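Transcriptional regulator, IclR family (Ruegeria sp. TM1040, PDB 3R4K) probably binds DNA through an N-terminal helix-turn-helix domain and regulates transcription, with a C-terminal domain that may sense a small effector. Local coordinates at residues I79-L90 / L235-I246. Residues are numbered along the deposited sequence; the frame is centred on the assembly and turned at random.
Sequences ILSASRRVLREL and LRAAGLSLTERI
The Leu242 side chain is a knob in the hole formed by Ile79, Ala82, Ser83 and Val86. Its CD1 methyl does most of the touching and lies against backbone as much as side chain, 3.8 Å from Ser83 N. Val86 answers from across the interface with both branches: CG1, anti to the backbone N (chi1 171°), reaches Ala238 CB at 3.9 Å, while CG2 touches Ser241 OG and, slightly farther off, CB of Leu242. At one end, Leu90 forks over Leu235, CD1 lying 3.8 Å from Leu235 N and CD2 3.7 Å from Leu235 CD1; CD2 also rests against Ala238 CB. Shortening this leucine to an alanine removes both methyls and is likely to open a gap over Leu235 and beside Ala238 CB. At the other end the delta methyls of Ile79 and Ile246 meet, CD1 to CD1 at 3.7 Å. No hydrogen bond crosses between the two segments, whose axes approach to 9.6 Å at 151°, which illustrates how van der Waals packing can pair near-antiparallel helices. Here helices 79-94 and 225-245 pack side by side on the antiparallel sheet of the GAF-like C-terminal domain, which in IclR regulators probably binds an effector; Leu90 and Ala238 rest on strand 210-219 and Ile79 on strand 97-104. Beside this apolar seam, CB of Arg245 packs on CB of Ala82 at 3.9 Å; bends at chi2 and chi3 bring NH2 near Ala82 CA, while NH1 forms a salt bridge with Glu52 of the second subunit. Ser83 OG, meanwhile, is anchored by donating to Leu80 O and by a hydrogen bond with Ser112 OG of strand 107-114.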
loop_
_atom_site.group_PDB
_atom_site.type_symbol
_atom_site.label_atom_id
_atom_site.label_comp_id
_atom_site.label_asym_id
_atom_site.label_seq_id
_atom_site.Cartn_x
_atom_site.Cartn_y
_atom_site.Cartn_z
ATOM N N ILE A 79 10.191 0.083 -2.076
ATOM C CA ILE A 79 10.937 -1.183 -1.768
ATOM C C ILE A 79 12.446 -1.087 -2.167
ATOM O O ILE A 79 13.310 -1.564 -1.420
ATOM C CB ILE A 79 10.258 -2.457 -2.406
ATOM C CG1 ILE A 79 11.070 -3.758 -2.151
ATOM C CG2 ILE A 79 9.995 -2.280 -3.905
ATOM C CD1 ILE A 79 10.272 -4.948 -1.760
ATOM N N LEU A 80 12.757 -0.455 -3.313
ATOM C CA LEU A 80 14.147 -0.358 -3.762
ATOM C C LEU A 80 14.962 0.622 -2.901
ATOM O O LEU A 80 16.164 0.431 -2.729
ATOM C CB LEU A 80 14.248 -0.020 -5.263
ATOM C CG LEU A 80 13.597 -1.078 -6.227
ATOM C CD1 LEU A 80 13.636 -0.621 -7.653
ATOM C CD2 LEU A 80 14.237 -2.468 -6.118
ATOM N N SER A 81 14.306 1.626 -2.321
ATOM C CA SER A 81 14.945 2.582 -1.418
ATOM C C SER A 81 15.249 1.901 -0.074
ATOM O O SER A 81 16.337 2.098 0.478
ATOM C CB SER A 81 14.057 3.802 -1.231
ATOM O OG SER A 81 14.610 4.721 -0.309
ATOM N N ALA A 82 14.317 1.045 0.407
ATOM C CA ALA A 82 14.474 0.257 1.634
ATOM C C ALA A 82 15.580 -0.817 1.483
ATOM O O ALA A 82 16.233 -1.182 2.467
ATOM C CB ALA A 82 13.159 -0.415 1.992
ATOM N N SER A 83 15.770 -1.320 0.254
ATOM C CA SER A 83 16.747 -2.360 -0.044
ATOM C C SER A 83 18.197 -1.858 0.043
ATOM O O SER A 83 19.077 -2.650 0.374
ATOM C CB SER A 83 16.489 -2.942 -1.430
ATOM O OG SER A 83 17.003 -2.109 -2.457
ATOM N N ARG A 84 18.440 -0.570 -0.257
ATOM C CA ARG A 84 19.785 0.011 -0.294
ATOM C C ARG A 84 20.620 -0.332 0.937
ATOM O O ARG A 84 21.722 -0.834 0.759
ATOM C CB ARG A 84 19.778 1.541 -0.519
ATOM C CG ARG A 84 19.054 2.018 -1.783
ATOM C CD ARG A 84 19.671 1.586 -3.109
ATOM N NE ARG A 84 18.736 1.836 -4.214
ATOM C CZ ARG A 84 18.877 1.380 -5.457
ATOM N NH1 ARG A 84 19.932 0.646 -5.787
ATOM N NH2 ARG A 84 17.956 1.642 -6.373
ATOM N N ARG A 85 20.106 -0.107 2.164
ATOM C CA ARG A 85 20.849 -0.387 3.400
ATOM C C ARG A 85 20.995 -1.898 3.648
ATOM O O ARG A 85 22.051 -2.342 4.096
ATOM C CB ARG A 85 20.180 0.294 4.602
ATOM C CG ARG A 85 20.916 0.095 5.920
ATOM C CD ARG A 85 20.130 0.641 7.098
ATOM N NE ARG A 85 20.664 0.166 8.376
ATOM C CZ ARG A 85 20.959 0.948 9.414
ATOM N NH1 ARG A 85 20.791 2.265 9.335
ATOM N NH2 ARG A 85 21.433 0.420 10.535
ATOM N N VAL A 86 19.946 -2.674 3.347
ATOM C CA VAL A 86 19.913 -4.129 3.519
ATOM C C VAL A 86 20.982 -4.786 2.650
ATOM O O VAL A 86 21.791 -5.567 3.168
ATOM C CB VAL A 86 18.493 -4.672 3.200
ATOM C CG1 VAL A 86 18.468 -6.207 3.147
ATOM C CG2 VAL A 86 17.490 -4.150 4.219
ATOM N N LEU A 87 21.000 -4.439 1.344
ATOM C CA LEU A 87 21.933 -4.976 0.366
ATOM C C LEU A 87 23.379 -4.628 0.736
ATOM O O LEU A 87 24.228 -5.530 0.719
ATOM C CB LEU A 87 21.583 -4.487 -1.061
ATOM C CG LEU A 87 20.304 -5.073 -1.690
ATOM C CD1 LEU A 87 19.904 -4.285 -2.917
ATOM C CD2 LEU A 87 20.498 -6.506 -2.071
ATOM N N ARG A 88 23.645 -3.346 1.094
ATOM C CA ARG A 88 24.942 -2.819 1.541
ATOM C C ARG A 88 25.491 -3.633 2.712
ATOM O O ARG A 88 26.644 -4.081 2.670
ATOM C CB ARG A 88 24.763 -1.354 1.997
ATOM C CG ARG A 88 25.920 -0.403 1.724
ATOM C CD ARG A 88 25.738 0.912 2.473
ATOM N NE ARG A 88 24.537 1.662 2.072
ATOM C CZ ARG A 88 23.581 2.058 2.911
ATOM N NH1 ARG A 88 23.658 1.767 4.205
ATOM N NH2 ARG A 88 22.538 2.747 2.460
ATOM N N GLU A 89 24.655 -3.823 3.759
ATOM C CA GLU A 89 25.017 -4.541 4.981
ATOM C C GLU A 89 25.253 -6.018 4.721
ATOM O O GLU A 89 26.252 -6.544 5.196
ATOM C CB GLU A 89 23.961 -4.342 6.071
ATOM C CG GLU A 89 24.034 -2.967 6.716
ATOM C CD GLU A 89 22.976 -2.628 7.743
ATOM O OE1 GLU A 89 21.982 -3.380 7.880
ATOM O OE2 GLU A 89 23.151 -1.585 8.411
ATOM N N LEU A 90 24.385 -6.674 3.929
ATOM C CA LEU A 90 24.542 -8.092 3.594
ATOM C C LEU A 90 25.813 -8.339 2.765
ATOM O O LEU A 90 26.514 -9.330 3.005
ATOM C CB LEU A 90 23.296 -8.627 2.863
ATOM C CG LEU A 90 23.198 -10.143 2.693
ATOM C CD1 LEU A 90 23.354 -10.885 4.016
ATOM C CD2 LEU A 90 21.911 -10.520 2.008
ATOM N N LEU A 235 21.704 -14.043 5.340
ATOM C CA LEU A 235 20.693 -13.798 4.304
ATOM C C LEU A 235 19.273 -13.881 4.886
ATOM O O LEU A 235 18.464 -13.002 4.595
ATOM C CB LEU A 235 20.872 -14.765 3.117
ATOM C CG LEU A 235 19.793 -14.771 2.023
ATOM C CD1 LEU A 235 19.702 -13.449 1.277
ATOM C CD2 LEU A 235 20.021 -15.877 1.073
ATOM N N ARG A 236 18.985 -14.897 5.726
ATOM C CA ARG A 236 17.673 -15.080 6.380
ATOM C C ARG A 236 17.290 -13.845 7.188
ATOM O O ARG A 236 16.173 -13.349 7.049
ATOM C CB ARG A 236 17.660 -16.318 7.283
ATOM C CG ARG A 236 17.597 -17.628 6.516
ATOM C CD ARG A 236 17.482 -18.795 7.485
ATOM N NE ARG A 236 17.884 -20.082 6.904
ATOM C CZ ARG A 236 17.067 -20.892 6.239
ATOM N NH1 ARG A 236 15.800 -20.544 6.029
ATOM N NH2 ARG A 236 17.508 -22.049 5.771
ATOM N N ALA A 237 18.249 -13.316 7.975
ATOM C CA ALA A 237 18.090 -12.121 8.802
ATOM C C ALA A 237 17.820 -10.883 7.935
ATOM O O ALA A 237 16.878 -10.141 8.221
ATOM C CB ALA A 237 19.333 -11.913 9.661
ATOM N N ALA A 238 18.610 -10.691 6.856
ATOM C CA ALA A 238 18.460 -9.559 5.934
ATOM C C ALA A 238 17.107 -9.595 5.218
ATOM O O ALA A 238 16.479 -8.550 5.057
ATOM C CB ALA A 238 19.589 -9.544 4.930
ATOM N N GLY A 239 16.658 -10.793 4.837
ATOM C CA GLY A 239 15.355 -11.000 4.209
ATOM C C GLY A 239 14.193 -10.565 5.096
ATOM O O GLY A 239 13.287 -9.866 4.631
ATOM N N LEU A 240 14.237 -10.942 6.389
ATOM C CA LEU A 240 13.226 -10.588 7.393
ATOM C C LEU A 240 13.252 -9.086 7.670
ATOM O O LEU A 240 12.192 -8.461 7.755
ATOM C CB LEU A 240 13.416 -11.378 8.697
ATOM C CG LEU A 240 13.179 -12.899 8.621
ATOM C CD1 LEU A 240 13.840 -13.590 9.782
ATOM C CD2 LEU A 240 11.684 -13.257 8.513
ATOM N N SER A 241 14.456 -8.505 7.762
ATOM C CA SER A 241 14.672 -7.071 7.936
ATOM C C SER A 241 14.048 -6.248 6.772
ATOM O O SER A 241 13.423 -5.217 7.022
ATOM C CB SER A 241 16.162 -6.790 8.040
ATOM O OG SER A 241 16.440 -5.402 8.020
ATOM N N LEU A 242 14.180 -6.726 5.524
ATOM C CA LEU A 242 13.611 -6.055 4.357
ATOM C C LEU A 242 12.100 -6.166 4.364
ATOM O O LEU A 242 11.421 -5.166 4.105
ATOM C CB LEU A 242 14.190 -6.622 3.042
ATOM C CG LEU A 242 13.765 -5.932 1.704
ATOM C CD1 LEU A 242 14.004 -4.406 1.730
ATOM C CD2 LEU A 242 14.514 -6.549 0.537
ATOM N N THR A 243 11.585 -7.365 4.712
ATOM C CA THR A 243 10.157 -7.656 4.798
ATOM C C THR A 243 9.524 -6.653 5.795
ATOM O O THR A 243 8.470 -6.087 5.507
ATOM C CB THR A 243 9.933 -9.152 5.159
ATOM O OG1 THR A 243 10.470 -9.982 4.121
ATOM C CG2 THR A 243 8.472 -9.509 5.312
ATOM N N GLU A 244 10.220 -6.375 6.902
ATOM C CA GLU A 244 9.791 -5.447 7.942
ATOM C C GLU A 244 9.770 -3.990 7.427
ATOM O O GLU A 244 8.806 -3.289 7.724
ATOM C CB GLU A 244 10.708 -5.587 9.149
ATOM C CG GLU A 244 10.241 -4.869 10.395
ATOM C CD GLU A 244 11.385 -4.554 11.341
ATOM O OE1 GLU A 244 11.803 -3.373 11.385
ATOM O OE2 GLU A 244 11.894 -5.490 12.003
ATOM N N ARG A 245 10.796 -3.549 6.630
ATOM C CA ARG A 245 10.864 -2.183 6.083
ATOM C C ARG A 245 9.730 -1.898 5.073
ATOM O O ARG A 245 9.483 -0.728 4.758
ATOM C CB ARG A 245 12.227 -1.894 5.427
ATOM C CG ARG A 245 13.467 -1.969 6.344
ATOM C CD ARG A 245 13.838 -0.660 7.036
ATOM N NE ARG A 245 14.188 0.420 6.101
ATOM C CZ ARG A 245 13.534 1.581 6.006
ATOM N NH1 ARG A 245 12.490 1.833 6.791
ATOM N NH2 ARG A 245 13.922 2.499 5.126
ATOM N N ILE A 246 9.031 -2.946 4.581
ATOM C CA ILE A 246 7.940 -2.785 3.627
ATOM C C ILE A 246 6.605 -3.254 4.227
ATOM O O ILE A 246 5.625 -3.332 3.504
ATOM C CB ILE A 246 8.234 -3.469 2.252
ATOM C CG1 ILE A 246 8.384 -5.008 2.391
ATOM C CG2 ILE A 246 9.445 -2.828 1.542
ATOM C CD1 ILE A 246 8.073 -5.813 1.135
#